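Long-range contacts in aminomethyltransferase (Bartonella henselae, PDB 3GIR), which belongs to the aminomethyltransferase family and couples a domain of the folate-binding type to a C-terminal barrel domain: residues K34-Y39 with R56-Y61; M84-V89 with M141-A146; L254-G259 with G349-G354; T271-A276 with K296-S301; V326-E331 with F368-G373. All blocks are in the same frame, centred on the assembly; numbering follows the deposited sequence.

Overall arrangement
Contacts 1 and 2 belong to the folate-binding type of domain. The first joins two strands of a small mixed sheet, the second two strands of a five-stranded antiparallel one; their centres lie about 19 Å apart. Contact 3 joins this part of the chain to the C-terminal barrel, and contact 5, with its centre about 20 Å away, closes that same barrel sheet. Contact 4 is nested in the chain between the two segments of contact 3 and sits on the opposite side of the chain's centre from contact 1, about 35 Å between centres. The sodium ion, bound by Leu-238, Asp-240 and Val-243, sits at the C-terminal end of helix 227-238, which packs on the turn of contact 1.

Contact 1: residues K34-Y39 with R56-Y61; sequences KTLPLY and RMPLTY
Lys-34 and Arg-56 supply the single direct hydrogen bond of this contact: Arg-56 N donates to Lys-34 O over 3.0 Å, almost straight at 177° and in the carbonyl plane. Two waters extend the polar link. One accepts from Leu-36 N and donates to Arg-56 O, bridging the two backbones. The other lies in the plane of the Arg-56 guanidinium at its edge, accepts from NH1 over 3.1 Å and also binds Thr-35 OG1. Residues 34-35 form a short, weakly bonded edge strand, running parallel to strand 55-60 in a three-stranded mixed sheet whose other outer strand is 48-52. Apolar contacts follow where the chain turns away. Leu-36 points CD1 at the Pro-58 ring, 3.6 Å from its CD, while its CD2 lies 3.8 Å from Met-57 SD. Met-57 starts away from the other segment, and bends at chi2 and chi3 fold its sulfur back across Leu-36 at about a right angle. At the end of the type I turn from Leu-36 to Tyr-39, the Tyr-39 ring brings CE1 to 4.2 Å from Arg-56 CD, the ring and guanidinium planes standing 83° apart; Phe-49 also meets this ring.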
# COMPACT_ATOMS: atom_id res chain seq x y z
N LYS A 34 3.61 12.46 -15.46
CA LYS A 34 3.16 11.33 -16.28
C LYS A 34 1.66 11.30 -16.37
O LYS A 34 0.94 11.70 -15.45
CB LYS A 34 3.67 10.04 -15.68
CG LYS A 34 5.26 9.89 -15.73
CD LYS A 34 5.68 8.74 -14.79
CE LYS A 34 7.16 8.53 -14.70
NZ LYS A 34 7.45 7.65 -13.53
N THR A 35 1.17 10.80 -17.50
CA THR A 35 -0.25 10.78 -17.79
C THR A 35 -0.82 9.33 -17.66
O THR A 35 -0.32 8.41 -18.30
CB THR A 35 -0.50 11.31 -19.18
OG1 THR A 35 -0.06 12.69 -19.19
CG2 THR A 35 -1.94 11.26 -19.58
N LEU A 36 -1.92 9.19 -16.96
CA LEU A 36 -2.64 7.91 -16.87
C LEU A 36 -3.18 7.52 -18.21
O LEU A 36 -3.77 8.34 -18.94
CB LEU A 36 -3.81 8.03 -15.92
CG LEU A 36 -3.45 8.17 -14.46
CD1 LEU A 36 -4.68 8.63 -13.64
CD2 LEU A 36 -2.80 6.88 -13.86
N PRO A 37 -3.01 6.25 -18.56
CA PRO A 37 -3.73 5.79 -19.78
C PRO A 37 -5.18 6.13 -19.89
O PRO A 37 -5.67 6.49 -20.98
CB PRO A 37 -3.52 4.27 -19.69
CG PRO A 37 -2.23 4.08 -19.00
CD PRO A 37 -2.23 5.18 -17.94
N LEU A 38 -5.94 6.07 -18.79
CA LEU A 38 -7.36 6.39 -18.75
C LEU A 38 -7.68 7.86 -18.36
O LEU A 38 -8.79 8.16 -17.95
CB LEU A 38 -8.05 5.45 -17.79
CG LEU A 38 -7.93 3.97 -18.14
CD1 LEU A 38 -8.69 3.15 -17.09
CD2 LEU A 38 -8.43 3.66 -19.59
N TYR A 39 -6.69 8.76 -18.54
CA TYR A 39 -6.86 10.18 -18.21
C TYR A 39 -8.16 10.74 -18.73
O TYR A 39 -8.90 11.41 -18.00
CB TYR A 39 -5.70 11.02 -18.73
CG TYR A 39 -5.94 12.51 -18.60
CD1 TYR A 39 -5.73 13.13 -17.39
CD2 TYR A 39 -6.46 13.25 -19.65
CE1 TYR A 39 -5.93 14.51 -17.21
CE2 TYR A 39 -6.71 14.65 -19.49
CZ TYR A 39 -6.43 15.24 -18.25
OH TYR A 39 -6.65 16.57 -18.04
N ARG A 56 0.15 12.80 -12.82
CA ARG A 56 -1.06 13.64 -12.71
C ARG A 56 -2.25 12.69 -12.36
O ARG A 56 -2.74 11.91 -13.21
CB ARG A 56 -1.33 14.48 -13.95
CG ARG A 56 -2.68 15.25 -13.86
CD ARG A 56 -2.91 16.29 -14.95
NE ARG A 56 -1.98 17.36 -14.82
CZ ARG A 56 -0.84 17.51 -15.48
NH1 ARG A 56 -0.46 16.63 -16.41
NH2 ARG A 56 -0.06 18.56 -15.20
N MET A 57 -2.71 12.79 -11.14
CA MET A 57 -3.72 11.83 -10.62
C MET A 57 -5.02 12.50 -10.27
O MET A 57 -4.99 13.67 -9.83
CB MET A 57 -3.18 11.11 -9.38
CG MET A 57 -1.94 10.28 -9.59
SD MET A 57 -2.20 8.90 -10.71
CE MET A 57 -3.13 7.76 -9.63
N PRO A 58 -6.13 11.80 -10.36
CA PRO A 58 -7.39 12.38 -9.91
C PRO A 58 -7.41 12.37 -8.39
O PRO A 58 -7.42 11.31 -7.74
CB PRO A 58 -8.45 11.45 -10.57
CG PRO A 58 -7.71 10.15 -10.85
CD PRO A 58 -6.31 10.49 -11.01
N LEU A 59 -7.39 13.56 -7.78
CA LEU A 59 -7.46 13.65 -6.30
C LEU A 59 -8.87 13.48 -5.75
O LEU A 59 -9.06 12.92 -4.67
CB LEU A 59 -6.93 15.02 -5.81
CG LEU A 59 -5.51 15.33 -6.28
CD1 LEU A 59 -5.03 16.68 -5.64
CD2 LEU A 59 -4.47 14.19 -6.04
N THR A 60 -9.85 14.00 -6.49
CA THR A 60 -11.24 13.90 -6.11
C THR A 60 -12.10 14.09 -7.34
O THR A 60 -11.58 14.49 -8.39
CB THR A 60 -11.57 14.87 -4.98
OG1 THR A 60 -12.92 14.67 -4.51
CG2 THR A 60 -11.38 16.32 -5.40
N TYR A 61 -13.35 13.65 -7.20
CA TYR A 61 -14.37 13.75 -8.23
C TYR A 61 -15.50 14.62 -7.70
O TYR A 61 -15.50 15.05 -6.53
CB TYR A 61 -14.82 12.37 -8.60
CG TYR A 61 -13.75 11.54 -9.26
CD1 TYR A 61 -13.63 11.45 -10.65
CD2 TYR A 61 -12.88 10.81 -8.48
CE1 TYR A 61 -12.70 10.61 -11.22
CE2 TYR A 61 -11.92 10.00 -9.05
CZ TYR A 61 -11.85 9.87 -10.41
OH TYR A 61 -10.86 9.05 -10.95
O HOH W 1 -1.89 14.07 -17.44
O HOH W 2 -3.06 11.63 -15.88

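Contact 2: residues M84-V89 with M141-A146; sequences MKLIAV and MLVANA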
# COMPACT_ATOMS: atom_id res chain seq x y z
N MET A 84 0.94 2.63 -10.30
CA MET A 84 1.68 1.48 -9.74
C MET A 84 2.26 0.67 -10.88
O MET A 84 1.85 0.81 -12.03
CB MET A 84 0.77 0.55 -8.93
CG MET A 84 -0.04 1.18 -7.79
SD MET A 84 0.88 1.93 -6.40
CE MET A 84 1.16 0.58 -5.32
N LYS A 85 3.25 -0.16 -10.58
CA LYS A 85 4.01 -0.90 -11.58
C LYS A 85 4.06 -2.37 -11.27
O LYS A 85 4.42 -2.75 -10.17
CB LYS A 85 5.45 -0.36 -11.74
CG LYS A 85 6.14 -0.77 -13.00
CD LYS A 85 5.54 -0.04 -14.23
CE LYS A 85 6.22 -0.39 -15.50
NZ LYS A 85 5.62 0.44 -16.60
N LEU A 86 3.70 -3.16 -12.27
CA LEU A 86 3.82 -4.62 -12.21
C LEU A 86 5.17 -4.99 -12.80
O LEU A 86 5.53 -4.51 -13.90
CB LEU A 86 2.74 -5.27 -13.05
CG LEU A 86 1.48 -5.59 -12.26
CD1 LEU A 86 0.81 -4.32 -11.86
CD2 LEU A 86 0.61 -6.50 -13.16
N ILE A 87 5.93 -5.77 -12.07
CA ILE A 87 7.16 -6.32 -12.53
C ILE A 87 7.06 -7.85 -12.47
O ILE A 87 6.84 -8.44 -11.40
CB ILE A 87 8.27 -5.84 -11.61
CG1 ILE A 87 8.47 -4.32 -11.69
CG2 ILE A 87 9.64 -6.50 -11.99
CD1 ILE A 87 9.38 -3.67 -10.59
N ALA A 88 7.22 -8.49 -13.64
CA ALA A 88 7.25 -9.97 -13.71
C ALA A 88 8.66 -10.48 -13.45
O ALA A 88 9.68 -9.84 -13.85
CB ALA A 88 6.78 -10.46 -15.05
N VAL A 89 8.72 -11.59 -12.76
CA VAL A 89 10.01 -12.23 -12.46
C VAL A 89 9.83 -13.69 -12.94
O VAL A 89 8.98 -14.39 -12.43
CB VAL A 89 10.26 -12.12 -10.98
CG1 VAL A 89 11.50 -12.97 -10.57
CG2 VAL A 89 10.40 -10.60 -10.57
N MET A 141 4.93 -12.32 -9.79
CA MET A 141 4.59 -10.92 -10.10
C MET A 141 4.89 -10.13 -8.81
O MET A 141 4.65 -10.58 -7.69
CB MET A 141 3.08 -10.74 -10.43
CG MET A 141 2.70 -9.43 -10.96
SD MET A 141 3.35 -9.22 -12.66
CE MET A 141 2.21 -10.30 -13.62
N LEU A 142 5.45 -8.96 -9.02
CA LEU A 142 5.63 -7.95 -7.97
C LEU A 142 4.81 -6.73 -8.36
O LEU A 142 4.78 -6.30 -9.54
CB LEU A 142 7.11 -7.53 -7.84
CG LEU A 142 8.04 -8.52 -7.16
CD1 LEU A 142 9.58 -8.28 -7.46
CD2 LEU A 142 7.77 -8.52 -5.65
N VAL A 143 4.18 -6.10 -7.37
CA VAL A 143 3.59 -4.77 -7.59
C VAL A 143 4.33 -3.75 -6.75
O VAL A 143 4.39 -3.91 -5.53
CB VAL A 143 2.08 -4.81 -7.23
CG1 VAL A 143 1.43 -3.43 -7.48
CG2 VAL A 143 1.28 -5.83 -8.11
N ALA A 144 4.86 -2.72 -7.43
CA ALA A 144 5.75 -1.68 -6.87
C ALA A 144 5.00 -0.39 -6.78
O ALA A 144 4.15 -0.09 -7.63
CB ALA A 144 6.96 -1.49 -7.78
N ASN A 145 5.36 0.44 -5.81
CA ASN A 145 4.76 1.76 -5.74
C ASN A 145 5.18 2.69 -6.83
O ASN A 145 6.32 2.65 -7.29
CB ASN A 145 5.16 2.38 -4.38
CG ASN A 145 4.39 1.83 -3.26
OD1 ASN A 145 4.95 1.07 -2.39
ND2 ASN A 145 3.10 2.15 -3.24
N ALA A 146 4.31 3.65 -7.18
CA ALA A 146 4.56 4.58 -8.24
C ALA A 146 5.88 5.33 -8.14
O ALA A 146 6.65 5.39 -9.11
CB ALA A 146 3.37 5.54 -8.36
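Lys-85 to Ala-88 and Ala-144 to Met-141 pair as neighbouring antiparallel strands of a five-stranded sheet, their short axes 4.6 Å apart at closest approach. Two hydrogen-bonded pairs hold the ladder. At Ile-87 and Leu-142 the two bonds are equal, with Ile-87 N to Leu-142 O and Leu-142 N to Ile-87 O both 2.8 Å. At the other pair Ala-144 N reaches Lys-85 O over 2.8 Å, while the return bond from Lys-85 N to Ala-144 O is longer at 3.1 Å. The non-hydrogen-bonded pairs put Leu-86, Ala-88, Met-141 and Val-143 on one face. There Met-141 extends first (chi1 -171°), then curls at chi2 and chi3, so that SD comes 3.9 Å from Leu-86 CD2; Leu-86 CD1 lies alongside Val-143 CG2 at 4.1 Å. Lys-85, Ile-87, Leu-142 and Ala-144 share the other face, with Ile-87 CD1 4.3 Å from Ala-144 CB. Val-89 CG2 meets Leu-142 CD1 as well. Leu-156 of helix 149-159 packs on both Ile-87 and Leu-142, and Val-89 touches helix 94-101. With these two helices packed against it, the sheet is consistent with a two-layer alpha/beta sandwich.

Contact 3: residues L254-G259 with G349-G354; sequences LRLEAG and GPVAMG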
# COMPACT_ATOMS: atom_id res chain seq x y z
N LEU A 254 -9.03 6.23 3.38
CA LEU A 254 -9.35 4.82 3.57
C LEU A 254 -8.19 4.04 4.12
O LEU A 254 -8.37 3.22 5.08
CB LEU A 254 -9.90 4.17 2.29
CG LEU A 254 -11.26 4.66 1.82
CD1 LEU A 254 -11.37 4.37 0.31
CD2 LEU A 254 -12.47 4.02 2.58
N ARG A 255 -7.04 4.11 3.46
CA ARG A 255 -5.90 3.37 3.89
C ARG A 255 -5.44 3.76 5.28
O ARG A 255 -4.98 2.89 6.04
CB ARG A 255 -4.76 3.42 2.86
CG ARG A 255 -4.05 4.78 2.72
CD ARG A 255 -2.91 4.82 3.64
NE ARG A 255 -2.35 6.16 3.66
CZ ARG A 255 -1.35 6.59 4.44
NH1 ARG A 255 -0.71 5.81 5.28
NH2 ARG A 255 -0.97 7.86 4.29
N LEU A 256 -5.51 5.03 5.60
CA LEU A 256 -5.07 5.51 6.91
C LEU A 256 -5.97 5.03 8.03
O LEU A 256 -5.49 4.51 9.04
CB LEU A 256 -4.93 7.04 6.85
CG LEU A 256 -4.47 7.79 8.12
CD1 LEU A 256 -3.25 7.08 8.73
CD2 LEU A 256 -4.30 9.30 7.82
N GLU A 257 -7.28 5.06 7.82
CA GLU A 257 -8.25 4.35 8.75
C GLU A 257 -7.91 2.88 8.96
O GLU A 257 -8.07 2.32 10.04
CB GLU A 257 -9.68 4.50 8.26
CG GLU A 257 -10.29 5.80 8.52
CD GLU A 257 -11.74 5.84 8.12
OE1 GLU A 257 -12.17 4.92 7.38
OE2 GLU A 257 -12.46 6.79 8.51
N ALA A 258 -7.50 2.19 7.88
CA ALA A 258 -7.13 0.77 7.88
C ALA A 258 -5.75 0.46 8.49
O ALA A 258 -5.36 -0.67 8.55
CB ALA A 258 -7.24 0.12 6.46
N GLY A 259 -5.03 1.48 8.88
CA GLY A 259 -3.72 1.35 9.43
C GLY A 259 -2.59 0.99 8.50
O GLY A 259 -1.54 0.44 8.94
N GLY A 349 -13.67 11.26 12.69
CA GLY A 349 -12.77 12.25 13.26
C GLY A 349 -11.38 12.11 12.68
O GLY A 349 -11.15 11.23 11.86
N PRO A 350 -10.48 13.03 13.05
CA PRO A 350 -9.07 12.98 12.59
C PRO A 350 -8.39 11.65 12.97
O PRO A 350 -8.62 11.11 14.09
CB PRO A 350 -8.42 14.17 13.28
CG PRO A 350 -9.50 14.97 13.75
CD PRO A 350 -10.70 14.19 13.92
N VAL A 351 -7.61 11.13 12.03
CA VAL A 351 -6.78 9.96 12.16
C VAL A 351 -5.39 10.36 11.69
O VAL A 351 -5.22 11.30 10.90
CB VAL A 351 -7.37 8.78 11.36
CG1 VAL A 351 -8.78 8.50 11.94
CG2 VAL A 351 -7.54 9.11 9.88
N ALA A 352 -4.37 9.77 12.27
CA ALA A 352 -3.03 9.97 11.88
C ALA A 352 -2.11 8.83 12.26
O ALA A 352 -2.51 7.91 13.00
CB ALA A 352 -2.53 11.28 12.68
N MET A 353 -0.89 8.86 11.71
CA MET A 353 0.16 7.91 12.09
C MET A 353 1.44 8.69 12.15
O MET A 353 1.58 9.74 11.54
CB MET A 353 0.30 6.73 11.11
CG MET A 353 -0.78 5.74 11.19
SD MET A 353 -0.43 4.21 10.26
CE MET A 353 0.51 4.87 8.90
N GLY A 354 2.40 8.19 12.92
CA GLY A 354 3.65 8.94 13.01
C GLY A 354 4.66 8.14 13.81
O GLY A 354 4.43 6.95 14.12
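Leu-256 and Met-353 are brought together by opposite choices at the first torsion. In Leu-256, CG stands anti to the backbone N (chi1 -180°), which carries both methyls from the flank of the last turn of helix 248-257 toward the strand; in Met-353, CG is anti to the carbonyl carbon (chi1 -74°) and the chain runs back past the leucine. The two side chains slide by each other in opposite directions, with Leu-256 CD1 3.7 Å from Met-353 CG. Val-351, two residues earlier and pointing the same way from the strand, receives the other branch: its CG2 lies 3.8 Å from Leu-256 CG and equally far from Leu-256 CD2. One leucine therefore sits across the two residues of strand 349-356 that face the helix, its CD1 also reaching the backbone carbon of Ala-352 between them.

This is a buried joint between two domains, the helix belonging to the folate-binding type of domain and the strand to the antiparallel C-terminal barrel. The helix stops right at the joint: Gly-259, with positive phi (73°), closes a Schellman motif in which Gly-259 N bonds to Leu-256 O over 3.1 Å. The far end of Met-353 is less certain, since two conformers were modelled; in one of them CE approaches Arg-255 NH1 obliquely. The guanidinium itself is held by salt bridges to Asp-266 and Asp-252 and by a bond to Ser-340 OG, a polar tie to the barrel beside the apolar packing. Nearby, Glu-257 turns away from the strand to a salt bridge with Arg-73 and a hydrogen bond from Phe-347 N.

Contact 4: residues T271-A276 with K296-S301; sequences TTPIDA and KAFLES
Ile-274 fits between Phe-298 and Ser-301, three residues (about one turn) apart on the same side of helix 295-304. Its CD1 lies over one face of the Phe-298 ring, offset toward the rim, in a CH-pi contact 4.2 Å from the centroid and 21° off the ring normal. The same aromatic group meets Pro-273 differently: Pro-273 CG approaches near the ring plane, at the edge, 3.8 Å from Phe-298 CE1. With CG anti to the backbone N (chi1 -178°), Phe-298 swings its ring toward the loop although its CB leaves the helix at an angle to it. Further along the helix, Ser-301 OG rests 3.5 Å from Ile-274 CG1.

The hydroxyls of Thr-272 and Ser-301 stand 3.6 Å apart, and a water joins them instead, hydrogen-bonding to both and donating to Asp-275 OD1 over 2.8 Å. Behind this water the loop is braced by its own side chains. Thr-272 OG1 accepts from Asp-275 N at 3.1 Å and 170°, an ST motif, and takes a weak bond from Ile-274 N. In return Thr-272 N donates to Asp-275 OD2 over 3.2 Å, arriving from above the carboxylate plane. Further out, Asp-275 OD1 accepts from Ser-307 N, just past the end of helix 295-304, while Leu-120 of strand 114-120 packs against both Pro-273 and Phe-298.

The loop thus meets the helix by apolar packing and a single shared water: across these two segments the polar link is that water, while the Thr-272 and Asp-275 bonds within the loop probably hold the turn on which Pro-273 and Ile-274 meet the aromatic ring.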
# COMPACT_ATOMS: atom_id res chain seq x y z
N THR A 271 13.76 3.98 7.61
CA THR A 271 13.03 3.25 8.59
C THR A 271 13.20 1.78 8.28
O THR A 271 12.89 1.31 7.18
CB THR A 271 11.48 3.59 8.52
OG1 THR A 271 10.93 3.26 7.23
CG2 THR A 271 11.19 5.09 8.80
N THR A 272 13.71 1.02 9.22
CA THR A 272 13.73 -0.41 9.13
C THR A 272 12.35 -0.99 9.43
O THR A 272 11.51 -0.28 9.97
CB THR A 272 14.72 -1.01 10.12
OG1 THR A 272 14.22 -0.88 11.46
CG2 THR A 272 16.09 -0.40 9.96
N PRO A 273 12.12 -2.29 9.13
CA PRO A 273 10.84 -2.86 9.48
C PRO A 273 10.64 -2.90 11.00
O PRO A 273 9.51 -2.94 11.45
CB PRO A 273 10.88 -4.29 8.90
CG PRO A 273 11.81 -4.14 7.76
CD PRO A 273 12.89 -3.19 8.26
N ILE A 274 11.74 -2.87 11.75
CA ILE A 274 11.67 -2.90 13.19
C ILE A 274 11.06 -1.58 13.65
O ILE A 274 10.09 -1.60 14.42
CB ILE A 274 13.08 -3.17 13.83
CG1 ILE A 274 13.68 -4.54 13.38
CG2 ILE A 274 13.00 -3.12 15.35
CD1 ILE A 274 14.05 -4.73 11.79
N ASP A 275 11.61 -0.46 13.17
CA ASP A 275 11.07 0.86 13.55
C ASP A 275 9.59 0.95 13.10
O ASP A 275 8.75 1.51 13.77
CB ASP A 275 11.84 1.98 12.84
CG ASP A 275 13.33 1.93 13.04
OD1 ASP A 275 13.72 1.51 14.17
OD2 ASP A 275 14.07 2.36 12.06
N ALA A 276 9.29 0.43 11.91
CA ALA A 276 7.98 0.53 11.32
C ALA A 276 6.94 -0.45 11.81
O ALA A 276 5.79 -0.42 11.39
CB ALA A 276 8.11 0.43 9.74
N LYS A 296 21.64 -9.19 7.66
CA LYS A 296 22.52 -8.99 8.83
C LYS A 296 22.02 -7.77 9.61
O LYS A 296 21.83 -7.86 10.82
CB LYS A 296 23.97 -8.78 8.42
CG LYS A 296 24.89 -8.35 9.58
CD LYS A 296 26.32 -8.32 9.16
CE LYS A 296 27.24 -7.81 10.28
NZ LYS A 296 28.68 -8.05 9.90
N ALA A 297 21.82 -6.64 8.92
CA ALA A 297 21.29 -5.38 9.56
C ALA A 297 19.88 -5.58 10.11
O ALA A 297 19.50 -5.08 11.19
CB ALA A 297 21.33 -4.23 8.60
N PHE A 298 19.04 -6.34 9.40
CA PHE A 298 17.69 -6.64 9.90
C PHE A 298 17.72 -7.39 11.26
O PHE A 298 17.00 -7.05 12.18
CB PHE A 298 16.93 -7.50 8.83
CG PHE A 298 15.51 -7.86 9.19
CD1 PHE A 298 14.43 -7.11 8.69
CD2 PHE A 298 15.24 -8.95 9.96
CE1 PHE A 298 13.16 -7.47 9.00
CE2 PHE A 298 13.93 -9.27 10.32
CZ PHE A 298 12.88 -8.53 9.80
N LEU A 299 18.52 -8.45 11.31
CA LEU A 299 18.73 -9.28 12.51
C LEU A 299 19.33 -8.45 13.66
O LEU A 299 18.87 -8.54 14.77
CB LEU A 299 19.61 -10.49 12.15
CG LEU A 299 18.89 -11.47 11.24
CD1 LEU A 299 19.77 -12.64 10.79
CD2 LEU A 299 17.59 -11.98 11.86
N GLU A 300 20.32 -7.62 13.37
CA GLU A 300 20.89 -6.73 14.40
C GLU A 300 19.88 -5.70 14.92
O GLU A 300 19.84 -5.37 16.11
CB GLU A 300 22.08 -5.96 13.87
CG GLU A 300 23.35 -6.79 13.91
CD GLU A 300 24.46 -6.31 12.99
OE1 GLU A 300 24.30 -5.25 12.31
OE2 GLU A 300 25.51 -7.01 12.93
N SER A 301 19.07 -5.15 14.03
CA SER A 301 18.05 -4.19 14.47
C SER A 301 16.99 -4.85 15.37
O SER A 301 16.43 -4.25 16.29
CB SER A 301 17.39 -3.61 13.21
OG SER A 301 16.55 -2.57 13.58
O HOH W 3 15.84 -0.14 13.34

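Contact 5: residues V326-E331 with F368-G373; sequences VLFDNE and FTELRG
Thr-369 bonds to Val-326 through its side chain, where strand pairing would ordinarily use backbone: Thr-369 OG1 donates to Val-326 O over 2.8 Å, tilted 25° from the carbonyl plane. The hydroxyl gets there because OG1 is anti to the backbone N (chi1 -163°). Regular pairing is confined to one antiparallel hydrogen-bonded pair, with Phe-328 N to Phe-368 O at 2.7 Å and the return bond, Phe-368 N to Phe-328 O, at 3.0 Å and more bent. The strands diverge from this point, their directions 125° apart. Strands 326-328 and 366-371 are the first and last across the six-stranded antiparallel sheet of the C-terminal domain, so this single bridge with its threonine bond joins the two edges and closes the sheet into a barrel. Both phenylalanines use ring edges on the neighbouring backbone. The Phe-328 ring sets CD2 3.6 Å from Phe-368 O, near the ring plane, and the Phe-368 ring meets Phe-328 O likewise with its own CD2. Phe-368 reaches further, with CE2 3.7 Å from Asn-330 CA in the turn where Asp-329 OD1 accepts from Glu-331 N as an Asx turn and also from Asn-333 N. Lys-375 of the adjoining strand makes a cation-pi contact with the Phe-368 ring.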
# COMPACT_ATOMS: atom_id res chain seq x y z
N VAL A 326 5.25 18.44 13.81
CA VAL A 326 6.28 18.01 14.70
C VAL A 326 5.65 17.58 16.04
O VAL A 326 4.75 18.23 16.52
CB VAL A 326 7.33 19.15 14.94
CG1 VAL A 326 8.33 18.67 15.93
CG2 VAL A 326 7.95 19.55 13.59
N LEU A 327 6.13 16.48 16.63
CA LEU A 327 5.62 15.99 17.92
C LEU A 327 6.61 16.26 19.03
O LEU A 327 7.81 16.08 18.87
CB LEU A 327 5.38 14.50 17.86
CG LEU A 327 4.31 14.04 16.90
CD1 LEU A 327 4.20 12.49 16.79
CD2 LEU A 327 2.93 14.69 17.16
N PHE A 328 6.05 16.74 20.12
CA PHE A 328 6.79 17.10 21.33
C PHE A 328 6.32 16.31 22.56
O PHE A 328 5.17 15.85 22.61
CB PHE A 328 6.54 18.60 21.64
CG PHE A 328 6.97 19.52 20.53
CD1 PHE A 328 8.27 19.98 20.45
CD2 PHE A 328 6.08 19.87 19.56
CE1 PHE A 328 8.69 20.83 19.38
CE2 PHE A 328 6.48 20.69 18.49
CZ PHE A 328 7.78 21.18 18.41
N ASP A 329 7.21 16.22 23.55
CA ASP A 329 6.81 15.66 24.85
C ASP A 329 6.12 16.74 25.69
O ASP A 329 5.95 17.89 25.23
CB ASP A 329 7.99 14.95 25.52
CG ASP A 329 9.08 15.89 26.00
OD1 ASP A 329 8.89 17.10 25.96
OD2 ASP A 329 10.13 15.37 26.36
N ASN A 330 5.74 16.41 26.92
CA ASN A 330 5.02 17.35 27.77
C ASN A 330 5.91 18.50 28.26
O ASN A 330 5.43 19.38 28.93
CB ASN A 330 4.36 16.64 28.92
CG ASN A 330 5.34 16.00 29.89
OD1 ASN A 330 6.57 15.91 29.62
ND2 ASN A 330 4.81 15.59 31.07
N GLU A 331 7.19 18.49 27.94
CA GLU A 331 8.08 19.60 28.37
C GLU A 331 8.57 20.38 27.20
O GLU A 331 9.52 21.17 27.34
CB GLU A 331 9.27 19.07 29.13
CG GLU A 331 8.85 18.33 30.38
CD GLU A 331 10.00 18.05 31.34
OE1 GLU A 331 11.14 17.83 30.85
OE2 GLU A 331 9.75 18.08 32.58
N PHE A 368 2.30 15.96 21.82
CA PHE A 368 1.77 17.29 21.48
C PHE A 368 2.36 17.83 20.19
O PHE A 368 3.44 17.49 19.78
CB PHE A 368 2.11 18.28 22.64
CG PHE A 368 1.64 17.80 23.98
CD1 PHE A 368 0.38 18.11 24.40
CD2 PHE A 368 2.44 16.94 24.75
CE1 PHE A 368 -0.11 17.60 25.60
CE2 PHE A 368 1.92 16.38 25.93
CZ PHE A 368 0.69 16.74 26.34
N THR A 369 1.56 18.68 19.58
CA THR A 369 2.05 19.52 18.43
C THR A 369 1.60 20.96 18.64
O THR A 369 0.93 21.29 19.60
CB THR A 369 1.56 18.93 17.10
OG1 THR A 369 2.33 19.47 16.03
CG2 THR A 369 0.14 19.21 16.86
N GLU A 370 2.05 21.86 17.78
CA GLU A 370 1.72 23.24 17.94
C GLU A 370 0.83 23.70 16.78
O GLU A 370 1.15 23.43 15.62
CB GLU A 370 2.98 24.04 17.92
CG GLU A 370 3.82 23.98 19.15
CD GLU A 370 3.24 24.68 20.41
OE1 GLU A 370 2.86 25.92 20.35
OE2 GLU A 370 3.22 23.98 21.47
N LEU A 371 -0.22 24.43 17.10
CA LEU A 371 -1.08 25.02 16.06
C LEU A 371 -1.43 26.44 16.45
O LEU A 371 -1.92 26.65 17.55
CB LEU A 371 -2.35 24.21 15.92
CG LEU A 371 -3.44 24.72 14.99
CD1 LEU A 371 -2.97 24.77 13.53
CD2 LEU A 371 -4.77 23.88 15.11
N ARG A 372 -1.10 27.41 15.59
CA ARG A 372 -1.33 28.86 15.87
C ARG A 372 -0.79 29.24 17.23
O ARG A 372 -1.43 29.95 18.01
CB ARG A 372 -2.78 29.24 15.71
CG ARG A 372 -3.38 28.89 14.41
CD ARG A 372 -4.79 29.30 14.30
NE ARG A 372 -5.67 28.56 15.18
CZ ARG A 372 -6.26 27.42 14.85
NH1 ARG A 372 -6.12 26.92 13.62
NH2 ARG A 372 -7.04 26.82 15.73
N GLY A 373 0.37 28.70 17.54
CA GLY A 373 1.05 28.98 18.77
C GLY A 373 0.44 28.38 20.02
O GLY A 373 0.79 28.79 21.11